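Local coordinates for integron cassette protein (PDB 3FY6) that is of unknown function but belongs to the integron gene-cassette proteins of Vibrio cholerae and forms an assembly of two copies, at residues E25-E30 with D64-D69; L14-P19 with L104-V109; A47-N52 with H83-W88; N79-A84 with R100-V105. All blocks are in the same frame, centred on the assembly; numbering follows the deposited sequence.

Contact 1. Residues E25-E30 with D64-D69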
loop_
_atom_site.group_PDB
_atom_site.type_symbol
_atom_site.label_atom_id
_atom_site.label_comp_id
_atom_site.label_asym_id
_atom_site.label_seq_id
_atom_site.Cartn_x
_atom_site.Cartn_y
_atom_site.Cartn_z
ATOM N N GLU A 25 -9.633 -13.603 7.310
ATOM C CA GLU A 25 -8.853 -13.839 8.519
ATOM C C GLU A 25 -9.191 -12.782 9.574
ATOM O O GLU A 25 -9.393 -11.605 9.255
ATOM C CB GLU A 25 -7.362 -13.809 8.206
ATOM C CG GLU A 25 -6.914 -14.898 7.237
ATOM C CD GLU A 25 -6.838 -16.264 7.900
ATOM O OE1 GLU A 25 -5.989 -16.439 8.795
ATOM O OE2 GLU A 25 -7.616 -17.164 7.524
ATOM N N THR A 26 -9.259 -13.204 10.830
ATOM C CA THR A 26 -9.617 -12.292 11.908
ATOM C C THR A 26 -8.364 -11.614 12.444
ATOM O O THR A 26 -7.451 -12.272 12.931
ATOM C CB THR A 26 -10.354 -13.025 13.057
ATOM O OG1 THR A 26 -11.518 -13.690 12.543
ATOM C CG2 THR A 26 -10.773 -12.038 14.154
ATOM N N TYR A 27 -8.303 -10.296 12.315
ATOM C CA TYR A 27 -7.233 -9.536 12.948
ATOM C C TYR A 27 -7.810 -8.913 14.204
ATOM O O TYR A 27 -8.806 -8.196 14.142
ATOM C CB TYR A 27 -6.717 -8.452 12.013
ATOM C CG TYR A 27 -5.803 -8.980 10.935
ATOM C CD1 TYR A 27 -6.275 -9.857 9.966
ATOM C CD2 TYR A 27 -4.464 -8.600 10.886
ATOM C CE1 TYR A 27 -5.438 -10.344 8.976
ATOM C CE2 TYR A 27 -3.615 -9.083 9.897
ATOM C CZ TYR A 27 -4.106 -9.952 8.946
ATOM O OH TYR A 27 -3.266 -10.444 7.977
ATOM N N ILE A 28 -7.205 -9.201 15.349
ATOM C CA ILE A 28 -7.739 -8.695 16.608
ATOM C C ILE A 28 -6.953 -7.472 17.057
ATOM O O ILE A 28 -5.751 -7.544 17.301
ATOM C CB ILE A 28 -7.737 -9.771 17.708
ATOM C CG1 ILE A 28 -8.415 -11.042 17.201
ATOM C CG2 ILE A 28 -8.463 -9.264 18.957
ATOM C CD1 ILE A 28 -8.347 -12.202 18.172
ATOM N N VAL A 29 -7.638 -6.340 17.131
ATOM C CA VAL A 29 -7.022 -5.109 17.592
ATOM C C VAL A 29 -7.361 -4.868 19.057
ATOM O O VAL A 29 -8.526 -4.718 19.413
ATOM C CB VAL A 29 -7.516 -3.906 16.780
ATOM C CG1 VAL A 29 -6.745 -2.652 17.182
ATOM C CG2 VAL A 29 -7.355 -4.171 15.286
ATOM N N GLU A 30 -6.343 -4.840 19.909
ATOM C CA GLU A 30 -6.553 -4.526 21.315
ATOM C C GLU A 30 -6.126 -3.090 21.593
ATOM O O GLU A 30 -4.953 -2.747 21.440
ATOM C CB GLU A 30 -5.754 -5.474 22.212
ATOM C CG GLU A 30 -6.475 -6.737 22.614
ATOM C CD GLU A 30 -5.887 -7.356 23.874
ATOM O OE1 GLU A 30 -5.212 -6.627 24.639
ATOM O OE2 GLU A 30 -6.106 -8.566 24.105
ATOM N N ASP A 64 3.595 -6.130 6.640
ATOM C CA ASP A 64 4.363 -7.374 6.631
ATOM C C ASP A 64 3.505 -8.586 6.985
ATOM O O ASP A 64 3.538 -9.596 6.287
ATOM C CB ASP A 64 5.547 -7.297 7.605
ATOM C CG ASP A 64 6.651 -6.367 7.120
ATOM O OD1 ASP A 64 6.692 -6.059 5.907
ATOM O OD2 ASP A 64 7.480 -5.944 7.957
ATOM N N ILE A 65 2.748 -8.500 8.076
ATOM C CA ILE A 65 1.959 -9.660 8.502
ATOM C C ILE A 65 0.822 -9.946 7.524
ATOM O O ILE A 65 0.501 -11.100 7.257
ATOM C CB ILE A 65 1.466 -9.578 9.983
ATOM C CG1 ILE A 65 0.425 -8.485 10.179
ATOM C CG2 ILE A 65 2.646 -9.347 10.931
ATOM C CD1 ILE A 65 0.122 -8.199 11.654
HETATM N N MSE A 66 0.236 -8.893 6.965
HETATM C CA MSE A 66 -0.768 -9.072 5.926
HETATM C C MSE A 66 -0.194 -9.670 4.628
HETATM O O MSE A 66 -0.888 -10.422 3.933
HETATM C CB MSE A 66 -1.501 -7.760 5.653
HETATM C CG MSE A 66 -2.369 -7.305 6.820
HETATM SE SE MSE A 66 -3.523 -5.840 6.260
HETATM C CE MSE A 66 -4.475 -5.499 7.938
ATOM N N ASN A 67 1.059 -9.336 4.299
ATOM C CA ASN A 67 1.707 -9.889 3.114
ATOM C C ASN A 67 1.757 -11.401 3.260
ATOM O O ASN A 67 1.680 -12.135 2.289
ATOM C CB ASN A 67 3.142 -9.355 2.938
ATOM C CG ASN A 67 3.199 -7.938 2.350
ATOM O OD1 ASN A 67 4.276 -7.364 2.229
ATOM N ND2 ASN A 67 2.045 -7.372 1.998
ATOM N N ASN A 68 1.885 -11.856 4.498
ATOM C CA ASN A 68 1.911 -13.283 4.773
ATOM C C ASN A 68 0.581 -13.966 4.456
ATOM O O ASN A 68 0.544 -15.164 4.188
ATOM C CB ASN A 68 2.338 -13.542 6.215
ATOM C CG ASN A 68 3.835 -13.405 6.403
ATOM O OD1 ASN A 68 4.601 -13.529 5.446
ATOM N ND2 ASN A 68 4.262 -13.142 7.633
ATOM N N ASP A 69 -0.505 -13.200 4.484
ATOM C CA ASP A 69 -1.799 -13.717 4.057
ATOM C C ASP A 69 -2.038 -13.456 2.562
ATOM O O ASP A 69 -3.162 -13.592 2.075
ATOM C CB ASP A 69 -2.928 -13.106 4.884
ATOM C CG ASP A 69 -3.063 -13.741 6.267
ATOM O OD1 ASP A 69 -2.506 -14.843 6.484
ATOM O OD2 ASP A 69 -3.738 -13.129 7.136
#
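Tyr27 and Asp69 meet through a single hydrogen bond, in which Tyr27 OH donates to Asp69 OD2 over 2.9 Å. The two side chains come from opposite directions, the ring and carboxylate planes standing perpendicular, and the hydroxyl reaches OD2 from above the carboxylate plane, 42° out of it. The other oxygen, OD1, accepts from Trp21 NE1, so both oxygens of this buried carboxylate have a donor, which probably holds its orientation.

Glu25 adds its aliphatic part, with CG 3.6 Å from Asp69 OD2. Its own carboxylate is tied to Arg23 by a salt bridge, which probably offsets the nearness of two acids whose OE1 (Glu25) and OD2 (Asp69) lie 4.3 Å apart.

The contact seats the short helix 62-67 and the residues that follow it against strand 23-31 of the antiparallel sheet. Here Met66, a selenomethionine, makes a Met-aromatic contact: SE lies 5.4 Å from the centroid of the Tyr27 ring in an oblique position, while CE sits over one face toward the rim. Extended at both chi2 (-169°) and chi3 (-180°), the chain carries its methyl out over the ring. Nearer its root, Met66 CG packs 3.5 Å from Tyr27 OH. At the ring edge, Ile65 CG1 approaches Tyr27 CE2 to 4.1 Å, and Ile65 also touches Val43 and Ile45 of strand 43-50.

Contact 2. Residues L14-P19 with L104-V109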
loop_
_atom_site.group_PDB
_atom_site.type_symbol
_atom_site.label_atom_id
_atom_site.label_comp_id
_atom_site.label_asym_id
_atom_site.label_seq_id
_atom_site.Cartn_x
_atom_site.Cartn_y
_atom_site.Cartn_z
ATOM N N LEU A 14 -11.426 -7.511 13.281
ATOM C CA LEU A 14 -11.512 -7.075 11.891
ATOM C C LEU A 14 -11.405 -8.274 10.945
ATOM O O LEU A 14 -10.670 -9.213 11.212
ATOM C CB LEU A 14 -10.406 -6.057 11.594
ATOM C CG LEU A 14 -10.463 -4.756 12.403
ATOM C CD1 LEU A 14 -9.251 -3.881 12.101
ATOM C CD2 LEU A 14 -11.756 -4.004 12.099
ATOM N N ASN A 15 -12.135 -8.236 9.836
ATOM C CA ASN A 15 -12.187 -9.383 8.939
ATOM C C ASN A 15 -11.489 -9.089 7.613
ATOM O O ASN A 15 -12.012 -8.352 6.774
ATOM C CB ASN A 15 -13.638 -9.800 8.708
ATOM C CG ASN A 15 -14.425 -9.910 10.012
ATOM O OD1 ASN A 15 -15.446 -9.250 10.190
ATOM N ND2 ASN A 15 -13.934 -10.725 10.931
ATOM N N ILE A 16 -10.305 -9.660 7.436
ATOM C CA ILE A 16 -9.492 -9.359 6.260
ATOM C C ILE A 16 -9.438 -10.548 5.300
ATOM O O ILE A 16 -8.966 -11.623 5.663
ATOM C CB ILE A 16 -8.050 -8.987 6.669
ATOM C CG1 ILE A 16 -8.064 -7.830 7.683
ATOM C CG2 ILE A 16 -7.210 -8.644 5.432
ATOM C CD1 ILE A 16 -8.421 -6.483 7.074
ATOM N N TYR A 17 -9.895 -10.354 4.068
ATOM C CA TYR A 17 -9.924 -11.463 3.118
ATOM C C TYR A 17 -8.529 -11.856 2.657
ATOM O O TYR A 17 -7.748 -11.009 2.226
ATOM C CB TYR A 17 -10.811 -11.170 1.905
ATOM C CG TYR A 17 -10.899 -12.379 1.010
ATOM C CD1 TYR A 17 -11.772 -13.423 1.312
ATOM C CD2 TYR A 17 -10.068 -12.513 -0.099
ATOM C CE1 TYR A 17 -11.834 -14.559 0.521
ATOM C CE2 TYR A 17 -10.123 -13.655 -0.911
ATOM C CZ TYR A 17 -11.009 -14.667 -0.588
ATOM O OH TYR A 17 -11.076 -15.787 -1.371
ATOM N N SER A 18 -8.230 -13.149 2.741
ATOM C CA SER A 18 -6.930 -13.685 2.360
ATOM C C SER A 18 -7.054 -14.700 1.231
ATOM O O SER A 18 -7.627 -15.772 1.419
ATOM C CB SER A 18 -6.269 -14.374 3.555
ATOM O OG SER A 18 -5.226 -15.241 3.117
ATOM N N PRO A 19 -6.491 -14.379 0.064
ATOM C CA PRO A 19 -6.494 -15.306 -1.072
ATOM C C PRO A 19 -5.689 -16.556 -0.747
ATOM O O PRO A 19 -5.861 -17.588 -1.387
ATOM C CB PRO A 19 -5.785 -14.517 -2.177
ATOM C CG PRO A 19 -5.894 -13.083 -1.765
ATOM C CD PRO A 19 -5.858 -13.093 -0.267
ATOM N N LEU A 104 -13.983 0.368 8.603
ATOM C CA LEU A 104 -13.918 0.995 7.291
ATOM C C LEU A 104 -12.508 0.822 6.700
ATOM O O LEU A 104 -12.336 0.755 5.476
ATOM C CB LEU A 104 -14.328 2.479 7.335
ATOM C CG LEU A 104 -15.751 2.853 7.771
ATOM C CD1 LEU A 104 -15.962 4.369 7.648
ATOM C CD2 LEU A 104 -16.801 2.114 6.945
ATOM N N VAL A 105 -11.496 0.750 7.559
ATOM C CA VAL A 105 -10.153 0.507 7.049
ATOM C C VAL A 105 -10.039 -0.934 6.533
ATOM O O VAL A 105 -9.466 -1.181 5.469
ATOM C CB VAL A 105 -9.075 0.766 8.097
ATOM C CG1 VAL A 105 -7.709 0.438 7.514
ATOM C CG2 VAL A 105 -9.120 2.221 8.547
ATOM N N ALA A 106 -10.601 -1.884 7.279
ATOM C CA ALA A 106 -10.593 -3.277 6.840
ATOM C C ALA A 106 -11.329 -3.404 5.519
ATOM O O ALA A 106 -10.877 -4.101 4.611
ATOM C CB ALA A 106 -11.226 -4.199 7.901
ATOM N N GLN A 107 -12.463 -2.715 5.416
ATOM C CA GLN A 107 -13.264 -2.725 4.201
ATOM C C GLN A 107 -12.462 -2.216 3.003
ATOM O O GLN A 107 -12.556 -2.762 1.893
ATOM C CB GLN A 107 -14.521 -1.877 4.405
ATOM C CG GLN A 107 -15.418 -1.724 3.189
ATOM C CD GLN A 107 -16.562 -0.762 3.452
ATOM O OE1 GLN A 107 -17.040 -0.649 4.580
ATOM N NE2 GLN A 107 -16.997 -0.055 2.415
ATOM N N TRP A 108 -11.678 -1.164 3.230
ATOM C CA TRP A 108 -10.807 -0.617 2.196
ATOM C C TRP A 108 -9.770 -1.659 1.753
ATOM O O TRP A 108 -9.573 -1.905 0.561
ATOM C CB TRP A 108 -10.086 0.621 2.730
ATOM C CG TRP A 108 -9.250 1.345 1.704
ATOM C CD1 TRP A 108 -9.493 1.440 0.366
ATOM C CD2 TRP A 108 -8.079 2.132 1.955
ATOM N NE1 TRP A 108 -8.534 2.226 -0.237
ATOM C CE2 TRP A 108 -7.651 2.657 0.716
ATOM C CE3 TRP A 108 -7.340 2.428 3.103
ATOM C CZ2 TRP A 108 -6.521 3.454 0.597
ATOM C CZ3 TRP A 108 -6.216 3.229 2.983
ATOM C CH2 TRP A 108 -5.825 3.739 1.744
ATOM N N VAL A 109 -9.095 -2.259 2.723
ATOM C CA VAL A 109 -8.133 -3.303 2.418
ATOM C C VAL A 109 -8.801 -4.398 1.581
ATOM O O VAL A 109 -8.231 -4.854 0.590
ATOM C CB VAL A 109 -7.507 -3.884 3.694
ATOM C CG1 VAL A 109 -6.652 -5.112 3.371
ATOM C CG2 VAL A 109 -6.670 -2.815 4.401
#
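Helix 95-114 runs alongside strand 10-18, an outermost strand of the antiparallel sheet within this chain, and Ile16 and Ala106 mark where they come together. The axes of segments 14-18 and 104-109 run within 6° of parallel and approach to 7.9 Å, and the CA atoms of Ile16 and Ala106 are 6.2 Å from each other. Such a close approach fits a residue whose side chain is a single methyl.

That methyl is the centre of the contact. Ile16 CD1 touches Ala106 CB at 3.7 Å, and from two residues earlier Leu14 CB, which does point at the helix, comes to 4.2 Å of the same methyl. Ile16 is bent at its second torsion (chi2 -73°), and this turn brings CD1 to the helix although the side chain does not set out toward it. Its other branch, CG2, meets Val109 CG1 at 4.1 Å, about one helical turn further on. No hydrogen bond crosses; the side chains meet through apolar carbons.

On its strand side, Ile16 also rests on Tyr27 of strand 23-31, to which strand 10-18 is hydrogen-bonded. Val109 leans on Val71 and Pro73 of a loop, Leu14 reaches Phe81 of helix 77-89, and Trp108, which also packs on Leu80, donates NE1 to Val112 O of the second subunit.

Contact 3. Residues A47-N52 with H83-W88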
loop_
_atom_site.group_PDB
_atom_site.type_symbol
_atom_site.label_atom_id
_atom_site.label_comp_id
_atom_site.label_asym_id
_atom_site.label_seq_id
_atom_site.Cartn_x
_atom_site.Cartn_y
_atom_site.Cartn_z
ATOM N N ALA A 47 2.156 -1.253 19.214
ATOM C CA ALA A 47 2.520 0.164 19.224
ATOM C C ALA A 47 2.387 0.694 20.647
ATOM O O ALA A 47 1.342 0.540 21.277
ATOM C CB ALA A 47 1.616 0.962 18.282
ATOM N N THR A 48 3.443 1.319 21.155
ATOM C CA THR A 48 3.425 1.835 22.518
ATOM C C THR A 48 3.363 3.359 22.527
ATOM O O THR A 48 4.127 4.025 21.830
ATOM C CB THR A 48 4.659 1.369 23.316
ATOM O OG1 THR A 48 5.845 1.671 22.576
ATOM C CG2 THR A 48 4.606 -0.121 23.539
ATOM N N TYR A 49 2.444 3.907 23.314
ATOM C CA TYR A 49 2.305 5.352 23.422
ATOM C C TYR A 49 3.452 5.957 24.220
ATOM O O TYR A 49 3.872 5.399 25.232
ATOM C CB TYR A 49 0.983 5.705 24.095
ATOM C CG TYR A 49 0.751 7.193 24.204
ATOM C CD1 TYR A 49 0.154 7.897 23.166
ATOM C CD2 TYR A 49 1.136 7.895 25.338
ATOM C CE1 TYR A 49 -0.057 9.258 23.255
ATOM C CE2 TYR A 49 0.931 9.257 25.437
ATOM C CZ TYR A 49 0.333 9.933 24.391
ATOM O OH TYR A 49 0.124 11.289 24.483
ATOM N N SER A 50 3.960 7.097 23.762
ATOM C CA SER A 50 4.943 7.856 24.533
ATOM C C SER A 50 4.526 9.323 24.616
ATOM O O SER A 50 4.038 9.897 23.643
ATOM C CB SER A 50 6.352 7.716 23.944
ATOM O OG SER A 50 6.436 8.281 22.648
ATOM N N GLU A 51 4.719 9.922 25.786
ATOM C CA GLU A 51 4.212 11.265 26.053
ATOM C C GLU A 51 4.680 12.334 25.073
ATOM O O GLU A 51 3.901 13.199 24.670
ATOM C CB GLU A 51 4.539 11.687 27.485
ATOM C CG GLU A 51 3.437 11.355 28.473
ATOM C CD GLU A 51 2.119 12.023 28.110
ATOM O OE1 GLU A 51 2.153 13.115 27.501
ATOM O OE2 GLU A 51 1.052 11.458 28.432
ATOM N N ASN A 52 5.944 12.279 24.682
ATOM C CA ASN A 52 6.507 13.366 23.896
ATOM C C ASN A 52 6.952 12.970 22.497
ATOM O O ASN A 52 7.589 13.757 21.798
ATOM C CB ASN A 52 7.657 14.022 24.663
ATOM C CG ASN A 52 7.199 14.646 25.967
ATOM O OD1 ASN A 52 6.280 15.469 25.985
ATOM N ND2 ASN A 52 7.835 14.255 27.069
ATOM N N HIS A 83 -3.978 6.247 14.013
ATOM C CA HIS A 83 -4.800 7.438 14.159
ATOM C C HIS A 83 -6.063 7.122 14.941
ATOM O O HIS A 83 -6.389 7.812 15.893
ATOM C CB HIS A 83 -5.154 8.052 12.804
ATOM C CG HIS A 83 -6.034 9.264 12.905
ATOM N ND1 HIS A 83 -5.658 10.402 13.579
ATOM C CD2 HIS A 83 -7.278 9.506 12.423
ATOM C CE1 HIS A 83 -6.625 11.303 13.500
ATOM N NE2 HIS A 83 -7.620 10.784 12.804
ATOM N N ALA A 84 -6.774 6.079 14.535
ATOM C CA ALA A 84 -7.990 5.701 15.235
ATOM C C ALA A 84 -7.707 5.463 16.720
ATOM O O ALA A 84 -8.475 5.892 17.595
ATOM C CB ALA A 84 -8.604 4.469 14.599
ATOM N N TRP A 85 -6.592 4.795 16.997
ATOM C CA TRP A 85 -6.218 4.477 18.368
ATOM C C TRP A 85 -5.952 5.748 19.166
ATOM O O TRP A 85 -6.475 5.910 20.272
ATOM C CB TRP A 85 -5.009 3.537 18.405
ATOM C CG TRP A 85 -4.328 3.466 19.740
ATOM C CD1 TRP A 85 -4.901 3.151 20.940
ATOM C CD2 TRP A 85 -2.943 3.700 20.007
ATOM N NE1 TRP A 85 -3.957 3.179 21.939
ATOM C CE2 TRP A 85 -2.748 3.520 21.392
ATOM C CE3 TRP A 85 -1.845 4.042 19.208
ATOM C CZ2 TRP A 85 -1.502 3.668 21.997
ATOM C CZ3 TRP A 85 -0.609 4.186 19.807
ATOM C CH2 TRP A 85 -0.447 4.009 21.190
ATOM N N LEU A 86 -5.154 6.652 18.600
ATOM C CA LEU A 86 -4.812 7.888 19.296
ATOM C C LEU A 86 -6.058 8.736 19.558
ATOM O O LEU A 86 -6.198 9.333 20.621
ATOM C CB LEU A 86 -3.764 8.687 18.525
ATOM C CG LEU A 86 -2.381 8.031 18.443
ATOM C CD1 LEU A 86 -1.421 8.924 17.695
ATOM C CD2 LEU A 86 -1.849 7.730 19.834
ATOM N N GLU A 87 -6.967 8.778 18.593
ATOM C CA GLU A 87 -8.206 9.521 18.795
ATOM C C GLU A 87 -9.096 8.877 19.867
ATOM O O GLU A 87 -9.681 9.566 20.696
ATOM C CB GLU A 87 -8.942 9.680 17.474
ATOM C CG GLU A 87 -8.208 10.606 16.519
ATOM C CD GLU A 87 -8.067 12.014 17.086
ATOM O OE1 GLU A 87 -9.087 12.588 17.524
ATOM O OE2 GLU A 87 -6.936 12.545 17.099
ATOM N N TRP A 88 -9.167 7.553 19.865
ATOM C CA TRP A 88 -9.938 6.822 20.863
ATOM C C TRP A 88 -9.320 7.018 22.236
ATOM O O TRP A 88 -10.017 7.141 23.244
ATOM C CB TRP A 88 -9.955 5.332 20.520
ATOM C CG TRP A 88 -10.448 4.447 21.618
ATOM C CD1 TRP A 88 -11.741 4.068 21.848
ATOM C CD2 TRP A 88 -9.656 3.802 22.626
ATOM N NE1 TRP A 88 -11.804 3.235 22.943
ATOM C CE2 TRP A 88 -10.540 3.055 23.438
ATOM C CE3 TRP A 88 -8.289 3.784 22.922
ATOM C CZ2 TRP A 88 -10.099 2.301 24.527
ATOM C CZ3 TRP A 88 -7.850 3.030 24.000
ATOM C CH2 TRP A 88 -8.751 2.299 24.789
#
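Trp85 and Tyr49 carry this contact, which packs mainly carbon on carbon, with ring edge against backbone, and has no hydrogen bond between the segments. The edge of the Trp85 indole is pushed against the strand: CH2 lies 3.6 Å from Tyr49 N, which is in the plane of the indole, and 3.7 Å from Tyr49 CB. Beside it, Trp85 CZ3 packs on Ala47 CB at 4.2 Å. With CG anti to the backbone N (chi1 164°), the long side chain spans the gap between helix and sheet.

Leu86 supplies a second aliphatic contact. Its CD2 meets Tyr49 CD1 at 3.9 Å, in the plane of the phenol ring, and also lies over a face of the Trp85 indole, toward its rim. This one methyl therefore touches both aromatic rings. Pro55 of strand 53-57 touches both Trp85 and Leu86.

Polar and charged groups act from outside. Trp85 NE1 donates to His32 O, which probably helps to set how the indole is turned, and Tyr49 makes a cation-pi contact with Arg89.

The axes of segments 47-50 and 83-88 approach to 11.1 Å and cross at -43°. The geometry is that of a helix laid across an antiparallel sheet, with a tryptophan filling the distance between the two layers.

Contact 4. Residues N79-A84 with R100-V105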
loop_
_atom_site.group_PDB
_atom_site.type_symbol
_atom_site.label_atom_id
_atom_site.label_comp_id
_atom_site.label_asym_id
_atom_site.label_seq_id
_atom_site.Cartn_x
_atom_site.Cartn_y
_atom_site.Cartn_z
ATOM N N ASN A 79 -0.685 3.448 9.724
ATOM C CA ASN A 79 -0.808 4.806 10.208
ATOM C C ASN A 79 -2.279 5.124 10.501
ATOM O O ASN A 79 -2.594 5.783 11.493
ATOM C CB ASN A 79 -0.211 5.786 9.184
ATOM C CG ASN A 79 -0.362 7.233 9.606
ATOM O OD1 ASN A 79 -1.305 7.908 9.209
ATOM N ND2 ASN A 79 0.558 7.711 10.436
ATOM N N LEU A 80 -3.180 4.632 9.658
ATOM C CA LEU A 80 -4.620 4.763 9.939
ATOM C C LEU A 80 -5.004 4.092 11.256
ATOM O O LEU A 80 -5.729 4.674 12.061
ATOM C CB LEU A 80 -5.470 4.181 8.813
ATOM C CG LEU A 80 -5.314 4.796 7.422
ATOM C CD1 LEU A 80 -6.519 4.427 6.575
ATOM C CD2 LEU A 80 -5.144 6.307 7.495
ATOM N N PHE A 81 -4.528 2.868 11.486
ATOM C CA PHE A 81 -4.805 2.215 12.767
ATOM C C PHE A 81 -4.312 3.090 13.912
ATOM O O PHE A 81 -5.001 3.262 14.918
ATOM C CB PHE A 81 -4.129 0.852 12.860
ATOM C CG PHE A 81 -4.865 -0.251 12.150
ATOM C CD1 PHE A 81 -5.180 -0.151 10.803
ATOM C CD2 PHE A 81 -5.201 -1.412 12.825
ATOM C CE1 PHE A 81 -5.835 -1.189 10.144
ATOM C CE2 PHE A 81 -5.855 -2.451 12.180
ATOM C CZ PHE A 81 -6.174 -2.337 10.836
ATOM N N GLN A 82 -3.101 3.620 13.763
ATOM C CA GLN A 82 -2.524 4.472 14.794
ATOM C C GLN A 82 -3.439 5.659 15.072
ATOM O O GLN A 82 -3.657 6.031 16.223
ATOM C CB GLN A 82 -1.135 4.961 14.378
ATOM C CG GLN A 82 -0.544 6.007 15.310
ATOM C CD GLN A 82 0.837 6.457 14.857
ATOM O OE1 GLN A 82 1.821 5.731 14.992
ATOM N NE2 GLN A 82 0.916 7.661 14.328
ATOM N N HIS A 83 -3.978 6.247 14.013
ATOM C CA HIS A 83 -4.800 7.438 14.159
ATOM C C HIS A 83 -6.063 7.122 14.941
ATOM O O HIS A 83 -6.389 7.812 15.893
ATOM C CB HIS A 83 -5.154 8.052 12.804
ATOM C CG HIS A 83 -6.034 9.264 12.905
ATOM N ND1 HIS A 83 -5.658 10.402 13.579
ATOM C CD2 HIS A 83 -7.278 9.506 12.423
ATOM C CE1 HIS A 83 -6.625 11.303 13.500
ATOM N NE2 HIS A 83 -7.620 10.784 12.804
ATOM N N ALA A 84 -6.774 6.079 14.535
ATOM C CA ALA A 84 -7.990 5.701 15.235
ATOM C C ALA A 84 -7.707 5.463 16.720
ATOM O O ALA A 84 -8.475 5.892 17.595
ATOM C CB ALA A 84 -8.604 4.469 14.599
ATOM N N ARG A 100 -16.263 1.035 14.239
ATOM C CA ARG A 100 -16.691 1.325 12.869
ATOM C C ARG A 100 -15.585 1.950 12.024
ATOM O O ARG A 100 -15.373 1.547 10.876
ATOM C CB ARG A 100 -17.946 2.200 12.835
ATOM C CG ARG A 100 -19.234 1.414 12.933
ATOM C CD ARG A 100 -19.215 0.182 12.011
ATOM N NE ARG A 100 -19.259 0.503 10.581
ATOM C CZ ARG A 100 -19.358 -0.414 9.619
ATOM N NH1 ARG A 100 -19.413 -1.697 9.941
ATOM N NH2 ARG A 100 -19.399 -0.060 8.339
ATOM N N GLU A 101 -14.872 2.925 12.582
ATOM C CA GLU A 101 -13.800 3.561 11.828
ATOM C C GLU A 101 -12.731 2.522 11.387
ATOM O O GLU A 101 -12.250 2.556 10.253
ATOM C CB GLU A 101 -13.187 4.723 12.615
ATOM C CG GLU A 101 -14.193 5.872 12.922
ATOM C CD GLU A 101 -14.869 6.447 11.671
ATOM O OE1 GLU A 101 -14.314 6.323 10.569
ATOM O OE2 GLU A 101 -15.964 7.030 11.786
ATOM N N LEU A 102 -12.379 1.591 12.271
ATOM C CA LEU A 102 -11.407 0.553 11.929
ATOM C C LEU A 102 -11.995 -0.439 10.934
ATOM O O LEU A 102 -11.289 -0.952 10.064
ATOM C CB LEU A 102 -10.931 -0.188 13.176
ATOM C CG LEU A 102 -9.961 0.569 14.081
ATOM C CD1 LEU A 102 -9.610 -0.282 15.285
ATOM C CD2 LEU A 102 -8.700 0.947 13.311
ATOM N N GLU A 103 -13.289 -0.714 11.063
ATOM C CA GLU A 103 -13.955 -1.572 10.091
ATOM C C GLU A 103 -13.952 -0.963 8.693
ATOM O O GLU A 103 -13.922 -1.695 7.703
ATOM C CB GLU A 103 -15.377 -1.915 10.542
ATOM C CG GLU A 103 -15.383 -2.905 11.726
ATOM C CD GLU A 103 -16.779 -3.258 12.238
ATOM O OE1 GLU A 103 -17.715 -2.449 12.060
ATOM O OE2 GLU A 103 -16.936 -4.349 12.831
ATOM N N LEU A 104 -13.983 0.368 8.603
ATOM C CA LEU A 104 -13.918 0.995 7.291
ATOM C C LEU A 104 -12.508 0.822 6.700
ATOM O O LEU A 104 -12.336 0.755 5.476
ATOM C CB LEU A 104 -14.328 2.479 7.335
ATOM C CG LEU A 104 -15.751 2.853 7.771
ATOM C CD1 LEU A 104 -15.962 4.369 7.648
ATOM C CD2 LEU A 104 -16.801 2.114 6.945
ATOM N N VAL A 105 -11.496 0.750 7.559
ATOM C CA VAL A 105 -10.153 0.507 7.049
ATOM C C VAL A 105 -10.039 -0.934 6.533
ATOM O O VAL A 105 -9.466 -1.181 5.469
ATOM C CB VAL A 105 -9.075 0.766 8.097
ATOM C CG1 VAL A 105 -7.709 0.438 7.514
ATOM C CG2 VAL A 105 -9.120 2.221 8.547
#
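Leu102 points its branched end into a groove formed by Phe81 and Ala84 of the facing helix. From CB the chain turns so that CG is anti to the carbonyl carbon (chi1 -74°), which brings CG to 4.2 Å from Ala84 CB. At the tip the two methyls part. CD2 does most of the touching: it lies 3.8 Å from Ala84 CB and 4.1 Å from Phe81 CA, and it sits over one face of the Phe81 ring, 4.3 Å from the centroid and 15° off the ring normal. This is a CH-pi contact, displaced somewhat toward the rim. CD1 leads instead to the sheet, where it packs on Val29, and Leu102 also rests on Val12 and Leu14.

About one helical turn on, Val105 divides its methyls between two neighbours. CG1 meets Phe81 CE1 at 3.6 Å, obliquely to the ring, while CG2 packs against Leu80 CD1 at 3.9 Å. Phe81 thus has Leu102 over one face and Val105 meeting CE1 obliquely.

The second subunit packs on this pair: its Trp122 touches Val105 and donates NE1 to Glu101 O, and its Tyr125 packs on Leu80. The axes of segments 79-84 and 100-105 are 10.1 Å apart at 174°, nearly antiparallel, and the consecutive helices 77-89 and 95-114 form an antiparallel alpha-alpha hairpin with an apolar seam.

In the fold
All four contacts join helices to one antiparallel sheet or to each other, and no ligand site is identified. Contacts 1 and 2 are 9 Å apart between centres and are coupled through neighbouring strands, where Tyr27 N lies 2.8 Å from Leu14 O. Contact 4 lies 11 Å from contact 2, centre to centre, and shares Leu104 and Val105 with it; Leu14 CD1 comes to 3.7 Å of Phe81 CZ. Val29 CG2, 3.9 Å from Phe81 CE2, ties the strand of contact 1 to contact 4. Contact 3 follows contact 4 along helix 77-89, sharing His83 and Ala84, centres about 12 Å apart, and lies about 22 Å from contact 2. Contacts 2, 3 and 4 also touch the second subunit.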